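Local structure of PlaB phospholipase (6ZTI) at residues G169-W174 with R388-Y393; S341-R346 with E451-E456. The protein acts as a phospholipase of Legionella pneumophila, with an alpha/beta hydrolase domain, and binds NAD(H), whose tetramer-promoting action controls its activity. All blocks are in the same frame, centred on the assembly; numbering follows the deposited sequence. Where two conformers were deposited one is given.

Contact 1 of 2, residues G169-W174 with R388-Y393. With SND (thionicotinamide-adenine-dinucleotide), chain O.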
loop_
_atom_site.group_PDB
_atom_site.type_symbol
_atom_site.label_atom_id
_atom_site.label_comp_id
_atom_site.label_asym_id
_atom_site.label_seq_id
_atom_site.Cartn_x
_atom_site.Cartn_y
_atom_site.Cartn_z
ATOM N N GLY B 169 14.074 7.970 -13.750
ATOM C CA GLY B 169 13.104 7.149 -14.446
ATOM C C GLY B 169 11.708 7.723 -14.527
ATOM O O GLY B 169 10.790 7.014 -14.951
ATOM N N SER B 170 11.520 8.982 -14.146
ATOM C CA SER B 170 10.199 9.592 -14.160
ATOM C C SER B 170 9.580 9.548 -15.552
ATOM O O SER B 170 10.234 9.850 -16.549
ATOM C CB SER B 170 10.308 11.043 -13.692
ATOM O OG SER B 170 9.151 11.772 -14.009
ATOM N N ASP B 171 8.292 9.212 -15.615
ATOM C CA ASP B 171 7.595 9.281 -16.896
ATOM C C ASP B 171 7.550 10.708 -17.432
ATOM O O ASP B 171 7.559 10.914 -18.651
ATOM C CB ASP B 171 6.182 8.716 -16.761
ATOM C CG ASP B 171 6.164 7.180 -16.635
ATOM O OD1 ASP B 171 7.001 6.507 -17.276
ATOM O OD2 ASP B 171 5.306 6.647 -15.895
ATOM N N MET B 172 7.522 11.707 -16.551
ATOM C CA MET B 172 7.387 13.080 -17.028
ATOM C C MET B 172 8.682 13.573 -17.670
ATOM O O MET B 172 8.657 14.158 -18.762
ATOM C CB MET B 172 6.953 13.994 -15.890
ATOM C CG MET B 172 5.492 13.850 -15.569
ATOM S SD MET B 172 4.971 14.875 -14.192
ATOM C CE MET B 172 5.780 14.029 -12.840
ATOM N N SER B 173 9.828 13.341 -17.023
ATOM C CA SER B 173 11.080 13.776 -17.629
ATOM C C SER B 173 11.388 12.981 -18.899
ATOM O O SER B 173 11.926 13.535 -19.869
ATOM C CB SER B 173 12.224 13.673 -16.623
ATOM O OG SER B 173 12.514 12.329 -16.329
ATOM N N TRP B 174 11.042 11.688 -18.930
ATOM C CA TRP B 174 11.202 10.918 -20.165
ATOM C C TRP B 174 10.458 11.580 -21.315
ATOM O O TRP B 174 10.999 11.740 -22.415
ATOM C CB TRP B 174 10.689 9.491 -19.969
ATOM C CG TRP B 174 10.904 8.577 -21.174
ATOM C CD1 TRP B 174 10.181 8.555 -22.332
ATOM C CD2 TRP B 174 11.903 7.562 -21.313
ATOM N NE1 TRP B 174 10.672 7.597 -23.184
ATOM C CE2 TRP B 174 11.731 6.976 -22.583
ATOM C CE3 TRP B 174 12.928 7.092 -20.486
ATOM C CZ2 TRP B 174 12.539 5.946 -23.043
ATOM C CZ3 TRP B 174 13.734 6.086 -20.951
ATOM C CH2 TRP B 174 13.528 5.511 -22.215
ATOM N N ARG B 388 7.361 0.857 -12.280
ATOM C CA ARG B 388 8.399 -0.142 -12.045
ATOM C C ARG B 388 9.060 -0.632 -13.323
ATOM O O ARG B 388 10.050 -1.369 -13.247
ATOM C CB ARG B 388 7.814 -1.319 -11.278
ATOM C CG ARG B 388 7.373 -0.941 -9.877
ATOM C CD ARG B 388 6.602 -2.067 -9.223
ATOM N NE ARG B 388 5.165 -1.950 -9.462
ATOM C CZ ARG B 388 4.277 -2.887 -9.153
ATOM N NH1 ARG B 388 4.671 -4.027 -8.603
ATOM N NH2 ARG B 388 2.993 -2.685 -9.404
ATOM N N GLY B 389 8.549 -0.250 -14.482
ATOM C CA GLY B 389 9.253 -0.500 -15.717
ATOM C C GLY B 389 10.345 0.504 -16.002
ATOM O O GLY B 389 10.867 0.544 -17.116
ATOM N N LYS B 390 10.675 1.364 -15.044
ATOM C CA LYS B 390 11.701 2.378 -15.229
ATOM C C LYS B 390 12.833 2.107 -14.250
ATOM O O LYS B 390 12.636 2.154 -13.031
ATOM C CB LYS B 390 11.130 3.783 -15.047
ATOM C CG LYS B 390 9.963 4.081 -15.977
ATOM C CD LYS B 390 10.297 3.967 -17.459
ATOM C CE LYS B 390 11.260 5.023 -17.909
ATOM N NZ LYS B 390 10.685 6.395 -17.831
ATOM N N LEU B 391 14.014 1.831 -14.788
ATOM C CA LEU B 391 15.150 1.364 -14.007
ATOM C C LEU B 391 16.376 2.137 -14.456
ATOM O O LEU B 391 16.684 2.161 -15.648
ATOM C CB LEU B 391 15.343 -0.150 -14.192
ATOM C CG LEU B 391 16.570 -0.794 -13.551
ATOM C CD1 LEU B 391 16.418 -0.808 -12.040
ATOM C CD2 LEU B 391 16.777 -2.196 -14.077
ATOM N N THR B 392 17.069 2.779 -13.517
ATOM C CA THR B 392 18.216 3.615 -13.846
ATOM C C THR B 392 19.484 3.000 -13.263
ATOM O O THR B 392 19.577 2.792 -12.049
ATOM C CB THR B 392 18.003 5.048 -13.335
ATOM O OG1 THR B 392 16.864 5.633 -13.993
ATOM C CG2 THR B 392 19.199 5.893 -13.624
ATOM N N TYR B 393 20.455 2.725 -14.123
ATOM C CA TYR B 393 21.782 2.288 -13.706
ATOM C C TYR B 393 22.768 3.426 -13.896
ATOM O O TYR B 393 22.691 4.169 -14.875
ATOM C CB TYR B 393 22.269 1.079 -14.520
ATOM C CG TYR B 393 22.065 -0.272 -13.844
ATOM C CD1 TYR B 393 20.801 -0.752 -13.587
ATOM C CD2 TYR B 393 23.144 -1.060 -13.496
ATOM C CE1 TYR B 393 20.609 -1.972 -12.978
ATOM C CE2 TYR B 393 22.964 -2.296 -12.885
ATOM C CZ TYR B 393 21.698 -2.750 -12.639
ATOM O OH TYR B 393 21.515 -3.976 -12.032
HETATM P PA SND O . 17.426 -2.188 -4.933
HETATM O O1A SND O . 17.290 -0.810 -4.409
HETATM O O2A SND O . 18.826 -2.581 -5.377
HETATM O O5B SND O . 16.441 -2.486 -6.188
HETATM C C5B SND O . 15.115 -1.921 -6.155
HETATM C C4B SND O . 14.216 -2.671 -7.107
HETATM O O4B SND O . 14.772 -2.625 -8.441
HETATM C C3B SND O . 14.010 -4.151 -6.787
HETATM O O3B SND O . 12.666 -4.537 -7.058
HETATM C C2B SND O . 15.000 -4.831 -7.726
HETATM O O2B SND O . 14.640 -6.165 -8.055
HETATM C C1B SND O . 14.870 -3.938 -8.950
HETATM N N9A SND O . 16.021 -4.001 -9.839
HETATM C C8A SND O . 17.272 -3.500 -9.598
HETATM N N7A SND O . 18.163 -3.827 -10.503
HETATM C C5A SND O . 17.445 -4.595 -11.405
HETATM C C6A SND O . 17.826 -5.298 -12.562
HETATM N N6A SND O . 19.063 -5.265 -13.073
HETATM N N1A SND O . 16.882 -6.024 -13.193
HETATM C C2A SND O . 15.633 -6.008 -12.719
HETATM N N3A SND O . 15.150 -5.369 -11.650
HETATM C C4A SND O . 16.119 -4.695 -11.021
HETATM O O3 SND O . 16.973 -3.241 -3.834
HETATM P PN SND O . 16.690 -4.813 -3.749
HETATM O O1N SND O . 17.484 -5.508 -4.786
HETATM O O2N SND O . 15.223 -5.003 -3.723
HETATM O O5D SND O . 17.328 -5.058 -2.296
HETATM C C5D SND O . 16.527 -4.910 -1.100
HETATM C C4D SND O . 17.351 -4.354 0.047
HETATM O O4D SND O . 18.576 -5.114 0.196
HETATM C C3D SND O . 17.804 -2.899 -0.084
HETATM O O3D SND O . 17.944 -2.315 1.215
HETATM C C2D SND O . 19.161 -3.056 -0.770
HETATM O O2D SND O . 20.008 -1.932 -0.569
HETATM C C1D SND O . 19.685 -4.281 -0.031
HETATM N N1N SND O . 20.680 -5.031 -0.907
HETATM C C2N SND O . 20.183 -5.898 -1.806
HETATM C C3N SND O . 21.034 -6.652 -2.585
HETATM C C7N SND O . 20.492 -7.690 -3.502
HETATM S S7N SND O . 21.114 -9.232 -3.508
HETATM N N7N SND O . 19.465 -7.347 -4.252
HETATM C C4N SND O . 22.406 -6.489 -2.422
HETATM C C5N SND O . 22.892 -5.578 -1.503
HETATM C C6N SND O . 22.006 -4.846 -0.748
HETATM O O HOH W 1 12.744 8.747 -17.211
HETATM O O HOH W 2 8.454 6.458 -19.236
#
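The W174 indole and the K390 side chain meet obliquely: W174 CE3 lies 3.5 Å from K390 NZ and also touches CE. Water 2 sits over one face of the indole, offset toward the rim, while water 1 lies in the ring plane at the edge. The W174 torsion that sets CG anti to the backbone N (chi1 -176°) directs the ring toward the strand. K390 reaches it by curling, since chi2, chi3 and chi4 are all bent; the folded chain passes beside G169 O, and NZ donates to that oxygen at 2.9 Å. The ammonium stands well out of the G169 carbonyl plane (57°), not on a lone pair. Water 1 accepts from NZ and donates to S170 O; water 2, near NZ and D171 OD1, lies too close to OD1 for its bridge to be certain. A long salt bridge of 3.7 Å joins D171 OD1 and K390 NZ directly. The same carboxylate oxygen accepts from N387. G169 CA lies 3.9 Å from K390 CB. S170 is the N-cap of the helix: its OG accepts from M172 N at 3.0 Å and weakly from S173 N. On the other side of the strand, L391 CD2 packs 3.6 Å from C6A of the thio-NAD adenine, whose N6A donates to Y393 OH at 3.0 Å. Strand 390-396 thus has one side turned to the helix start and the other to the dinucleotide, which R145 and N209 of the second subunit also bind. Helix 171-180 begins against this strand and also packs on strands 340-349 and 452-463; strand 390-396 pairs antiparallel with 340-349 on one edge and with 378-383 on the other.

Contact 2 of 2, residues S341-R346 with E451-E456; sequences SMIIFR and ETVMVE
Strands 341-346 and 452-456 run parallel, their axes 4.7 Å apart at closest approach and inclined by 20°. M342 pairs with T452 and R346 with E456 in unbroken register. Five backbone hydrogen bonds alternate in direction, from M342 N to E451 O through to R346 N to V455 O, the latter 2.8 Å long. Side chains of I343, F345, V453 and V455 share one face: I343 CG2 meets V455 CG2 at 3.6 Å and lies over one face of the F345 ring, offset toward the rim, while F345 CD1 is 3.9 Å from V455 CB. On the other face, I344 CD1 reaches T452 CG2 at 3.7 Å. There R346 and E456 extend side by side, each with CG anti to its backbone N, and R346 NH1 donates to E456 OE1 at 2.6 Å in a salt bridge. The bond is bent (133° at hydrogen), and the guanidinium and carboxylate planes are 54° apart. W174 of helix 171-180 covers the face holding I344, R346, M454 and E456, F415 stacks edge-to-face with F345 on the opposite one, and strands 390-396 and 231-238 continue the sheet on either side.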
loop_
_atom_site.group_PDB
_atom_site.type_symbol
_atom_site.label_atom_id
_atom_site.label_comp_id
_atom_site.label_asym_id
_atom_site.label_seq_id
_atom_site.Cartn_x
_atom_site.Cartn_y
_atom_site.Cartn_z
ATOM N N SER B 341 28.489 7.048 -16.788
ATOM C CA SER B 341 27.384 6.968 -17.734
ATOM C C SER B 341 26.125 6.549 -16.986
ATOM O O SER B 341 26.187 5.745 -16.051
ATOM C CB SER B 341 27.672 5.974 -18.854
ATOM O OG SER B 341 28.907 6.256 -19.494
ATOM N N MET B 342 24.983 7.102 -17.389
ATOM C CA MET B 342 23.702 6.765 -16.794
ATOM C C MET B 342 22.813 6.161 -17.869
ATOM O O MET B 342 22.749 6.665 -18.996
ATOM C CB MET B 342 23.050 7.994 -16.167
ATOM C CG MET B 342 21.898 7.665 -15.274
ATOM S SD MET B 342 21.463 9.000 -14.170
ATOM C CE MET B 342 20.159 9.768 -15.108
ATOM N N ILE B 343 22.180 5.054 -17.535
ATOM C CA ILE B 343 21.259 4.372 -18.422
ATOM C C ILE B 343 19.893 4.425 -17.769
ATOM O O ILE B 343 19.748 4.068 -16.594
ATOM C CB ILE B 343 21.681 2.917 -18.678
ATOM C CG1 ILE B 343 23.158 2.833 -19.052
ATOM C CG2 ILE B 343 20.784 2.312 -19.780
ATOM C CD1 ILE B 343 23.610 1.415 -19.375
ATOM N N ILE B 344 18.898 4.890 -18.509
ATOM C CA ILE B 344 17.507 4.838 -18.071
ATOM C C ILE B 344 16.821 3.803 -18.954
ATOM O O ILE B 344 16.686 4.010 -20.165
ATOM C CB ILE B 344 16.812 6.206 -18.168
ATOM C CG1 ILE B 344 17.563 7.253 -17.350
ATOM C CG2 ILE B 344 15.344 6.115 -17.642
ATOM C CD1 ILE B 344 17.141 8.691 -17.654
ATOM N N PHE B 345 16.398 2.690 -18.362
ATOM C CA PHE B 345 15.701 1.644 -19.100
ATOM C C PHE B 345 14.200 1.839 -18.978
ATOM O O PHE B 345 13.676 2.110 -17.891
ATOM C CB PHE B 345 16.044 0.234 -18.604
ATOM C CG PHE B 345 17.485 -0.164 -18.783
ATOM C CD1 PHE B 345 17.915 -0.768 -19.943
ATOM C CD2 PHE B 345 18.389 0.010 -17.756
ATOM C CE1 PHE B 345 19.226 -1.145 -20.084
ATOM C CE2 PHE B 345 19.700 -0.356 -17.895
ATOM C CZ PHE B 345 20.119 -0.939 -19.053
ATOM N N ARG B 346 13.521 1.691 -20.107
ATOM C CA ARG B 346 12.072 1.684 -20.190
ATOM C C ARG B 346 11.662 0.369 -20.821
ATOM O O ARG B 346 11.991 0.112 -21.983
ATOM C CB ARG B 346 11.569 2.856 -21.017
ATOM C CG ARG B 346 10.075 2.972 -21.013
ATOM C CD ARG B 346 9.602 3.923 -22.076
ATOM N NE ARG B 346 8.190 4.236 -21.910
ATOM C CZ ARG B 346 7.419 4.704 -22.879
ATOM N NH1 ARG B 346 7.926 4.914 -24.091
ATOM N NH2 ARG B 346 6.146 4.972 -22.631
ATOM N N GLU B 451 27.398 11.142 -20.099
ATOM C CA GLU B 451 26.121 11.138 -20.806
ATOM C C GLU B 451 25.155 10.120 -20.210
ATOM O O GLU B 451 25.553 9.072 -19.692
ATOM C CB GLU B 451 26.288 10.842 -22.308
ATOM C CG GLU B 451 26.987 11.947 -23.074
ATOM C CD GLU B 451 26.851 11.797 -24.578
ATOM O OE1 GLU B 451 26.090 10.913 -25.041
ATOM O OE2 GLU B 451 27.507 12.570 -25.307
ATOM N N THR B 452 23.871 10.479 -20.277
ATOM C CA THR B 452 22.745 9.580 -20.073
ATOM C C THR B 452 22.356 8.978 -21.425
ATOM O O THR B 452 22.427 9.652 -22.450
ATOM C CB THR B 452 21.552 10.352 -19.476
ATOM O OG1 THR B 452 21.872 10.817 -18.160
ATOM C CG2 THR B 452 20.324 9.490 -19.370
ATOM N N VAL B 453 21.966 7.701 -21.436
ATOM C CA VAL B 453 21.346 7.088 -22.613
ATOM C C VAL B 453 19.999 6.509 -22.192
ATOM O O VAL B 453 19.906 5.816 -21.171
ATOM C CB VAL B 453 22.243 6.015 -23.261
ATOM C CG1 VAL B 453 22.551 4.873 -22.293
ATOM C CG2 VAL B 453 21.598 5.456 -24.525
ATOM N N MET B 454 18.956 6.822 -22.964
ATOM C CA MET B 454 17.627 6.267 -22.738
ATOM C C MET B 454 17.458 5.022 -23.598
ATOM O O MET B 454 17.710 5.054 -24.801
ATOM C CB MET B 454 16.558 7.303 -23.066
ATOM C CG MET B 454 16.724 8.608 -22.254
ATOM S SD MET B 454 15.893 10.008 -23.011
ATOM C CE MET B 454 14.197 9.509 -22.868
ATOM N N VAL B 455 17.066 3.921 -22.975
ATOM C CA VAL B 455 16.982 2.629 -23.643
ATOM C C VAL B 455 15.547 2.149 -23.503
ATOM O O VAL B 455 15.118 1.758 -22.413
ATOM C CB VAL B 455 17.967 1.608 -23.060
ATOM C CG1 VAL B 455 17.905 0.282 -23.841
ATOM C CG2 VAL B 455 19.399 2.161 -23.074
ATOM N N GLU B 456 14.805 2.178 -24.596
ATOM C CA GLU B 456 13.440 1.674 -24.602
ATOM C C GLU B 456 13.453 0.272 -25.195
ATOM O O GLU B 456 13.800 0.097 -26.364
ATOM C CB GLU B 456 12.513 2.588 -25.402
ATOM C CG GLU B 456 11.079 2.104 -25.432
ATOM C CD GLU B 456 10.168 3.025 -26.218
ATOM O OE1 GLU B 456 9.745 4.059 -25.666
ATOM O OE2 GLU B 456 9.888 2.716 -27.395
#

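Overall arrangement
From the N terminus the chain first supplies 169-174, at the start of helix 171-180, then 341-346, 388-393 and finally 451-456. Contact 1 closes a loop of 213 intervening residues and contact 2 one of 104; because their segments alternate, the two loops cross and neither nests in the other. Their centres lie 9 Å apart. Within the mixed sheet, strand 340-349 runs between 390-396, antiparallel to it, and 452-463, parallel to it, and probable hydrogen bonds such as F345 N to L391 O join the contacts directly. Helix 171-180, which precedes strand 191-197 of the parallel six-stranded sheet, is thereby tied to the mixed sheet formed largely by the C-terminal half.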